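PDB 3BO9: putative nitroalkan dioxygenase from Thermotoga maritima MSB8, which binds FMN and probably works as a flavin-dependent oxidoreductase of the nitronate monooxygenase family. Local coordinates for residues 17-22 with 176-181; 60-65 with 91-96. One frame throughout, in Å; residues are numbered along the deposited sequence.

Contact 1: residues 17-22 with 176-181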
loop_
_atom_site.group_PDB
_atom_site.type_symbol
_atom_site.label_atom_id
_atom_site.label_comp_id
_atom_site.label_asym_id
_atom_site.label_seq_id
_atom_site.Cartn_x
_atom_site.Cartn_y
_atom_site.Cartn_z
ATOM N N THR A 17 -12.778 -20.454 -1.631
ATOM C CA THR A 17 -12.669 -19.475 -2.705
ATOM C C THR A 17 -12.367 -20.198 -4.002
ATOM O O THR A 17 -12.139 -21.400 -4.011
ATOM C CB THR A 17 -11.538 -18.427 -2.448
ATOM O OG1 THR A 17 -10.267 -18.952 -2.871
ATOM C CG2 THR A 17 -11.486 -18.002 -0.965
ATOM N N ARG A 18 -12.359 -19.461 -5.105
ATOM C CA ARG A 18 -11.984 -20.050 -6.379
ATOM C C ARG A 18 -10.543 -20.548 -6.346
ATOM O O ARG A 18 -10.192 -21.492 -7.044
ATOM C CB ARG A 18 -12.171 -19.053 -7.522
ATOM C CG ARG A 18 -13.635 -18.828 -7.913
ATOM C CD ARG A 18 -13.749 -18.188 -9.307
ATOM N NE ARG A 18 -13.197 -16.835 -9.331
ATOM C CZ ARG A 18 -12.714 -16.209 -10.409
ATOM N NH1 ARG A 18 -12.707 -16.795 -11.600
ATOM N NH2 ARG A 18 -12.221 -14.975 -10.282
ATOM N N VAL A 19 -9.704 -19.915 -5.535
ATOM C CA VAL A 19 -8.320 -20.352 -5.413
ATOM C C VAL A 19 -8.236 -21.670 -4.644
ATOM O O VAL A 19 -7.441 -22.530 -5.015
ATOM C CB VAL A 19 -7.419 -19.286 -4.761
ATOM C CG1 VAL A 19 -6.008 -19.793 -4.653
ATOM C CG2 VAL A 19 -7.434 -17.993 -5.576
ATOM N N THR A 20 -9.045 -21.865 -3.601
ATOM C CA THR A 20 -8.997 -23.158 -2.888
ATOM C C THR A 20 -9.436 -24.300 -3.811
ATOM O O THR A 20 -8.886 -25.402 -3.740
ATOM C CB THR A 20 -9.791 -23.195 -1.528
ATOM O OG1 THR A 20 -11.192 -22.987 -1.739
ATOM C CG2 THR A 20 -9.241 -22.155 -0.543
ATOM N N ASP A 21 -10.402 -24.024 -4.686
ATOM C CA ASP A 21 -10.889 -25.030 -5.629
ATOM C C ASP A 21 -9.821 -25.332 -6.660
ATOM O O ASP A 21 -9.482 -26.493 -6.899
ATOM C CB ASP A 21 -12.157 -24.545 -6.338
ATOM C CG ASP A 21 -13.356 -24.408 -5.393
ATOM O OD1 ASP A 21 -13.285 -24.912 -4.245
ATOM O OD2 ASP A 21 -14.366 -23.792 -5.804
ATOM N N LEU A 22 -9.282 -24.275 -7.250
ATOM C CA LEU A 22 -8.265 -24.389 -8.279
ATOM C C LEU A 22 -7.056 -25.209 -7.809
ATOM O O LEU A 22 -6.597 -26.104 -8.503
ATOM C CB LEU A 22 -7.825 -22.983 -8.690
ATOM C CG LEU A 22 -6.856 -22.847 -9.865
ATOM C CD1 LEU A 22 -7.540 -23.288 -11.165
ATOM C CD2 LEU A 22 -6.371 -21.405 -9.957
ATOM N N ASN A 176 -10.352 -11.756 -15.113
ATOM C CA ASN A 176 -11.381 -12.624 -14.572
ATOM C C ASN A 176 -10.786 -13.761 -13.784
ATOM O O ASN A 176 -11.410 -14.269 -12.877
ATOM C CB ASN A 176 -12.248 -13.186 -15.686
ATOM C CG ASN A 176 -13.067 -12.122 -16.369
ATOM O OD1 ASN A 176 -13.217 -12.144 -17.585
ATOM N ND2 ASN A 176 -13.590 -11.171 -15.598
ATOM N N ILE A 177 -9.579 -14.177 -14.130
ATOM C CA ILE A 177 -8.923 -15.229 -13.360
ATOM C C ILE A 177 -8.678 -14.721 -11.915
ATOM O O ILE A 177 -8.514 -13.517 -11.697
ATOM C CB ILE A 177 -7.618 -15.747 -14.046
ATOM C CG1 ILE A 177 -6.580 -14.632 -14.228
ATOM C CG2 ILE A 177 -7.940 -16.359 -15.392
ATOM C CD1 ILE A 177 -5.197 -15.164 -14.620
ATOM N N PRO A 178 -8.684 -15.627 -10.922
ATOM C CA PRO A 178 -8.532 -15.178 -9.543
ATOM C C PRO A 178 -7.219 -14.457 -9.314
ATOM O O PRO A 178 -6.196 -14.852 -9.875
ATOM C CB PRO A 178 -8.521 -16.481 -8.746
ATOM C CG PRO A 178 -9.180 -17.465 -9.626
ATOM C CD PRO A 178 -8.800 -17.086 -11.003
ATOM N N VAL A 179 -7.253 -13.420 -8.492
ATOM C CA VAL A 179 -6.058 -12.698 -8.123
ATOM C C VAL A 179 -5.684 -13.051 -6.681
ATOM O O VAL A 179 -6.557 -13.181 -5.815
ATOM C CB VAL A 179 -6.276 -11.197 -8.247
ATOM C CG1 VAL A 179 -5.100 -10.467 -7.660
ATOM C CG2 VAL A 179 -6.509 -10.823 -9.711
ATOM N N ILE A 180 -4.388 -13.223 -6.429
ATOM C CA ILE A 180 -3.879 -13.510 -5.082
ATOM C C ILE A 180 -3.078 -12.297 -4.617
ATOM O O ILE A 180 -2.168 -11.855 -5.315
ATOM C CB ILE A 180 -3.015 -14.771 -5.062
ATOM C CG1 ILE A 180 -3.811 -15.952 -5.628
ATOM C CG2 ILE A 180 -2.572 -15.073 -3.645
ATOM C CD1 ILE A 180 -2.972 -17.135 -6.024
ATOM N N ALA A 181 -3.447 -11.750 -3.454
ATOM C CA ALA A 181 -2.816 -10.527 -2.918
ATOM C C ALA A 181 -1.546 -10.881 -2.206
ATOM O O ALA A 181 -1.518 -11.833 -1.447
ATOM C CB ALA A 181 -3.752 -9.802 -1.952
#
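The guanidinium of Arg18 lies with one face over the ring of Pro178, whose CG sits under its centre, 3.8 Å from Arg18 CZ. The two side chains cross at about a right angle. Arginine suits this place because its flat end can rest on an apolar ring while its N-H groups work at the edge: both terminal nitrogens close end-on upon one backbone oxygen, with Arg18 NH2 2.8 Å and Arg18 NH1 3.1 Å from Asn176 O. That oxygen lies in the guanidinium plane, and the NH2 bond is the straighter of the two (156° at the hydrogen against 138°). A bend at chi3 (-66°) turns the arginine chain toward its target. Arg18 NE forms a salt bridge with Glu200, a second polar partner that probably restricts the group's rotation.

One residue on, Val19 supplies the apolar half. Its CG2 branch meets Pro178 CB at 3.7 Å and Ile180 CG1 at 4.2 Å, and a compact branched residue fits this buried seam. Ahead of them Thr17 caps the helix, its OG1 accepting from Thr20 N at 3.2 Å.

Helix 18-23 thus packs at the N-terminal ends of the barrel strands, against the start of strand 179-182, which pairs in parallel with strands 148-151 and 201-204; Phe195 of helix 188-197 and Tyr323 of the second subunit pack against Thr17.

Contact 2: residues 60-65 with 91-96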
loop_
_atom_site.group_PDB
_atom_site.type_symbol
_atom_site.label_atom_id
_atom_site.label_comp_id
_atom_site.label_asym_id
_atom_site.label_seq_id
_atom_site.Cartn_x
_atom_site.Cartn_y
_atom_site.Cartn_z
HETATM N N MSE A 60 18.657 -21.954 -7.117
HETATM C CA MSE A 60 18.909 -23.403 -7.344
HETATM C C MSE A 60 19.278 -23.819 -8.765
HETATM O O MSE A 60 18.861 -23.195 -9.739
HETATM C CB MSE A 60 17.684 -24.244 -6.948
HETATM C CG MSE A 60 17.402 -24.302 -5.470
HETATM SE SE MSE A 60 15.857 -25.470 -5.037
HETATM C CE MSE A 60 15.712 -25.136 -3.066
ATOM N N LYS A 61 20.060 -24.896 -8.843
ATOM C CA LYS A 61 20.323 -25.616 -10.088
ATOM C C LYS A 61 19.287 -26.759 -10.181
ATOM O O LYS A 61 18.726 -27.165 -9.168
ATOM C CB LYS A 61 21.748 -26.198 -10.103
ATOM C CG LYS A 61 22.856 -25.158 -9.990
ATOM C CD LYS A 61 24.236 -25.680 -10.414
ATOM C CE LYS A 61 24.701 -26.958 -9.648
ATOM N NZ LYS A 61 24.917 -26.805 -8.167
ATOM N N PRO A 62 19.026 -27.285 -11.389
ATOM C CA PRO A 62 18.047 -28.365 -11.576
ATOM C C PRO A 62 18.151 -29.576 -10.628
ATOM O O PRO A 62 17.135 -30.128 -10.229
ATOM C CB PRO A 62 18.308 -28.810 -13.014
ATOM C CG PRO A 62 18.801 -27.616 -13.683
ATOM C CD PRO A 62 19.622 -26.881 -12.674
ATOM N N ASP A 63 19.354 -30.008 -10.285
ATOM C CA ASP A 63 19.482 -31.126 -9.337
ATOM C C ASP A 63 19.010 -30.714 -7.940
ATOM O O ASP A 63 18.372 -31.506 -7.244
ATOM C CB ASP A 63 20.885 -31.781 -9.312
ATOM C CG ASP A 63 22.028 -30.779 -9.340
ATOM O OD1 ASP A 63 21.822 -29.611 -9.740
ATOM O OD2 ASP A 63 23.162 -31.180 -8.988
ATOM N N ASP A 64 19.291 -29.471 -7.553
ATOM C CA ASP A 64 18.860 -28.959 -6.254
ATOM C C ASP A 64 17.327 -28.978 -6.169
ATOM O O ASP A 64 16.756 -29.485 -5.203
ATOM C CB ASP A 64 19.390 -27.533 -6.009
ATOM C CG ASP A 64 20.910 -27.428 -6.114
ATOM O OD1 ASP A 64 21.611 -28.434 -5.857
ATOM O OD2 ASP A 64 21.401 -26.328 -6.458
ATOM N N LEU A 65 16.668 -28.438 -7.189
ATOM C CA LEU A 65 15.205 -28.394 -7.206
ATOM C C LEU A 65 14.612 -29.799 -7.083
ATOM O O LEU A 65 13.637 -30.017 -6.366
ATOM C CB LEU A 65 14.678 -27.695 -8.473
ATOM C CG LEU A 65 13.144 -27.640 -8.609
ATOM C CD1 LEU A 65 12.523 -27.063 -7.340
ATOM C CD2 LEU A 65 12.673 -26.878 -9.865
ATOM N N ALA A 91 16.287 -21.271 -15.697
ATOM C CA ALA A 91 14.832 -21.209 -15.857
ATOM C C ALA A 91 14.249 -22.364 -16.690
ATOM O O ALA A 91 13.383 -23.087 -16.202
ATOM C CB ALA A 91 14.422 -19.878 -16.441
ATOM N N ASP A 92 14.731 -22.546 -17.922
ATOM C CA ASP A 92 14.244 -23.623 -18.807
ATOM C C ASP A 92 14.338 -24.985 -18.166
ATOM O O ASP A 92 13.380 -25.749 -18.143
ATOM C CB ASP A 92 15.050 -23.694 -20.102
ATOM C CG ASP A 92 14.761 -22.552 -21.047
ATOM O OD1 ASP A 92 13.745 -21.851 -20.886
ATOM O OD2 ASP A 92 15.559 -22.360 -21.985
ATOM N N ASP A 93 15.518 -25.295 -17.658
ATOM C CA ASP A 93 15.740 -26.595 -17.056
ATOM C C ASP A 93 14.872 -26.791 -15.807
ATOM O O ASP A 93 14.359 -27.891 -15.571
ATOM C CB ASP A 93 17.234 -26.804 -16.767
ATOM C CG ASP A 93 18.092 -26.793 -18.043
ATOM O OD1 ASP A 93 17.564 -26.485 -19.131
ATOM O OD2 ASP A 93 19.301 -27.091 -17.963
ATOM N N LEU A 94 14.693 -25.727 -15.022
ATOM C CA LEU A 94 13.831 -25.795 -13.845
ATOM C C LEU A 94 12.382 -26.084 -14.234
ATOM O O LEU A 94 11.711 -26.850 -13.561
ATOM C CB LEU A 94 13.908 -24.516 -13.029
ATOM C CG LEU A 94 15.216 -24.242 -12.298
ATOM C CD1 LEU A 94 15.158 -22.868 -11.642
ATOM C CD2 LEU A 94 15.477 -25.321 -11.280
ATOM N N VAL A 95 11.891 -25.486 -15.317
ATOM C CA VAL A 95 10.536 -25.791 -15.766
ATOM C C VAL A 95 10.416 -27.273 -16.133
ATOM O O VAL A 95 9.434 -27.926 -15.779
ATOM C CB VAL A 95 10.089 -24.936 -16.957
ATOM C CG1 VAL A 95 8.713 -25.368 -17.411
ATOM C CG2 VAL A 95 10.064 -23.461 -16.580
ATOM N N LYS A 96 11.420 -27.807 -16.825
ATOM C CA LYS A 96 11.431 -29.231 -17.181
ATOM C C LYS A 96 11.434 -30.140 -15.962
ATOM O O LYS A 96 10.759 -31.162 -15.965
ATOM C CB LYS A 96 12.598 -29.575 -18.119
ATOM C CG LYS A 96 12.304 -29.112 -19.525
ATOM C CD LYS A 96 13.475 -29.194 -20.487
ATOM C CE LYS A 96 13.065 -28.568 -21.826
ATOM N NZ LYS A 96 14.182 -28.587 -22.804
#
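Met60, a selenomethionine, approaches Leu94 through its backbone: the CD1 methyl of Leu94 lies 4.2 Å from Met60 O, while the long side chain leads away from the second helix. Lys61 occupies the N-cap position of helix 62-73. Its amide donates to Asp64 OD2 at 3.1 Å, one half of a capping box, reaching the oxygen from above the carboxylate plane along an almost straight N-H line (168°); an acidic residue in the first turn suits a helix N-terminus, where the first-turn amides have no acceptor within the helix. Pro62 opens the helix, a place where the missing amide hydrogen costs nothing, and presents its ring carbon CG to the CB of Asp93 at 3.6 Å. Its CA also lies 4.0 Å from Leu94 CD2, and Pro62 and Leu94 are the residues at which the two backbones come nearest. Leu65, a turn later, brings the aliphatic bulk. With CG anti to the backbone N (chi1 178°), it sends CD2 across to the CD2 methyl of Leu94, 3.5 Å away, and its CB lies 3.8 Å from that same methyl. Leu94 therefore packs against the first turn of helix 62-73, and the side chains meet through carbon atoms, mostly methyls and ring carbons.

Both helices belong to the outer layer of the TIM barrel, on successive beta-alpha units. Strand 80-85, which links them, lies beneath: Leu65 rests on Val82 and Leu94 on Ile84, while Val95 turns to helix 114-122.

The two contacts belong to opposite ends of the parallel barrel. Contact 1 lies where strands begin, with a helix set against the start of strand 179-182; contact 2 joins the first turns of two helices that follow strands 53-56 and 80-85. Their centres are 27 Å apart and their nearest atoms about 17 Å, so they do not touch. Contact 2 also falls within the chain span that contact 1 brackets. Each has a residue near the FMN site: the side chain of Ile180 is about 4 Å from that of Gln203, and that of Met60 about 8 Å from that of Ala35, both FMN-binding residues, although no flavin is bound to this chain in the model.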